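Local coordinates for protein endo-beta-mannanase (Opitutaceae bacterium TAV5, PDB 7BOB) that acts as a homotrimeric family 5 exo-beta-1,4-mannosidase, probably releasing mannose from the ends of manno-oligosaccharides in the termite hindgut, at residues A[355-358]-A[359-363]. Sequence-based numbering, arbitrary orientation.
Sequences VEFA and RAETQ
The carbonyl oxygen of Ala358 accepts two hydrogen bonds from Thr362, one from the backbone N and one from the hydroxyl, each 3.0 Å long from Ala358 O to Thr362 N and to Thr362 OG1. The two donors arrive from opposite faces of the carbonyl plane. Threonine can do this because OG1 sits between its own backbone N and carbonyl carbon (chi1 49°), turned back toward the preceding turn of the helix. An alanine in its place would keep the backbone bond but would probably leave Ala358 O without its second donor and thin the packing that the threonine side chain makes against Val20. The small methyl of Ala358 also lies against Val20, which suits a buried position where helix 352-364 meets strand 20-23. This helix follows strand 311-316, the last of the eight parallel strands of the (beta/alpha)8 barrel characteristic of family 5 glycoside hydrolases, and packs on the outside of the barrel. One residue earlier along the helix, Glu361 N donates to Phe357 O at 2.8 Å, and their side chains run side by side. Glu361 CG lies over one face of the Phe357 ring, 3.8 Å from its centroid, in a CH-pi contact. A bend at chi2 (-51°) carries the carboxylate on past the ring, the two planes 19° apart; OE1 pairs with Arg364 and OE2 with Arg307, which probably offsets the charge of this buried carboxylate. The buried Phe357 ring packs against Leu303 and Arg307 of helix 292-309 and meets Tyr314 edge-to-face. Arg359, long enough to keep its charge at an exposed position, reaches back alongside Val355, whose branched side chain offers CG1 to one guanidinium face, toward its rim, 3.7 Å from Arg359 CZ.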
loop_
_atom_site.group_PDB
_atom_site.type_symbol
_atom_site.label_atom_id
_atom_site.label_comp_id
_atom_site.label_asym_id
_atom_site.label_seq_id
_atom_site.Cartn_x
_atom_site.Cartn_y
_atom_site.Cartn_z
ATOM N N VAL A 355 -0.152 40.232 18.478
ATOM C CA VAL A 355 0.016 41.668 18.275
ATOM C C VAL A 355 1.127 42.193 19.172
ATOM O O VAL A 355 2.004 42.942 18.728
ATOM C CB VAL A 355 -1.308 42.416 18.520
ATOM C CG1 VAL A 355 -1.095 43.940 18.394
ATOM C CG2 VAL A 355 -2.376 41.943 17.536
ATOM N N GLU A 356 1.125 41.768 20.442
ATOM C CA GLU A 356 2.140 42.233 21.384
ATOM C C GLU A 356 3.513 41.725 20.967
ATOM O O GLU A 356 4.498 42.478 20.979
ATOM C CB GLU A 356 1.775 41.786 22.809
ATOM C CG GLU A 356 2.813 42.101 23.898
ATOM C CD GLU A 356 2.658 41.230 25.151
ATOM O OE1 GLU A 356 1.517 40.778 25.431
ATOM O OE2 GLU A 356 3.678 40.972 25.849
ATOM N N PHE A 357 3.581 40.458 20.537
ATOM C CA PHE A 357 4.855 39.880 20.123
ATOM C C PHE A 357 5.387 40.562 18.864
ATOM O O PHE A 357 6.596 40.783 18.733
ATOM C CB PHE A 357 4.693 38.364 19.908
ATOM C CG PHE A 357 5.907 37.694 19.314
ATOM C CD1 PHE A 357 6.879 37.137 20.134
ATOM C CD2 PHE A 357 6.070 37.606 17.925
ATOM C CE1 PHE A 357 8.002 36.505 19.582
ATOM C CE2 PHE A 357 7.187 36.979 17.363
ATOM C CZ PHE A 357 8.154 36.432 18.196
ATOM N N ALA A 358 4.504 40.875 17.911
ATOM C CA ALA A 358 4.976 41.533 16.701
ATOM C C ALA A 358 5.527 42.918 17.014
ATOM O O ALA A 358 6.549 43.329 16.452
ATOM C CB ALA A 358 3.856 41.644 15.673
ATOM N N ARG A 359 4.851 43.657 17.892
ATOM C CA ARG A 359 5.345 44.978 18.266
ATOM C C ARG A 359 6.667 44.862 19.014
ATOM O O ARG A 359 7.613 45.594 18.717
ATOM C CB ARG A 359 4.283 45.725 19.078
ATOM C CG ARG A 359 2.989 46.006 18.239
ATOM C CD ARG A 359 2.502 47.481 18.338
ATOM N NE ARG A 359 1.124 47.676 17.860
ATOM C CZ ARG A 359 0.041 47.473 18.612
ATOM N NH1 ARG A 359 0.183 47.058 19.869
ATOM N NH2 ARG A 359 -1.176 47.687 18.117
ATOM N N ALA A 360 6.784 43.874 19.909
ATOM C CA ALA A 360 8.069 43.603 20.554
ATOM C C ALA A 360 9.159 43.315 19.528
ATOM O O ALA A 360 10.261 43.876 19.597
ATOM C CB ALA A 360 7.927 42.433 21.521
ATOM N N GLU A 361 8.854 42.461 18.547
ATOM C CA GLU A 361 9.861 42.032 17.581
ATOM C C GLU A 361 10.365 43.189 16.732
ATOM O O GLU A 361 11.551 43.253 16.399
ATOM C CB GLU A 361 9.292 40.929 16.685
ATOM C CG GLU A 361 9.501 39.542 17.261
ATOM C CD GLU A 361 10.946 39.286 17.664
ATOM O OE1 GLU A 361 11.770 38.937 16.778
ATOM O OE2 GLU A 361 11.254 39.433 18.866
ATOM N N THR A 362 9.492 44.103 16.350
ATOM C CA THR A 362 9.972 45.164 15.484
ATOM C C THR A 362 10.704 46.263 16.267
ATOM O O THR A 362 11.587 46.926 15.704
ATOM C CB THR A 362 8.803 45.696 14.641
ATOM O OG1 THR A 362 7.680 45.971 15.485
ATOM C CG2 THR A 362 8.391 44.622 13.582
ATOM N N GLN A 363 10.415 46.422 17.566
ATOM C CA GLN A 363 11.266 47.271 18.398
ATOM C C GLN A 363 12.598 46.597 18.723
ATOM O O GLN A 363 13.603 47.290 18.910
ATOM C CB GLN A 363 10.532 47.672 19.682
ATOM C CG GLN A 363 9.069 47.992 19.436
ATOM C CD GLN A 363 8.581 49.281 20.090
ATOM O OE1 GLN A 363 9.341 50.244 20.247
ATOM N NE2 GLN A 363 7.291 49.308 20.458
#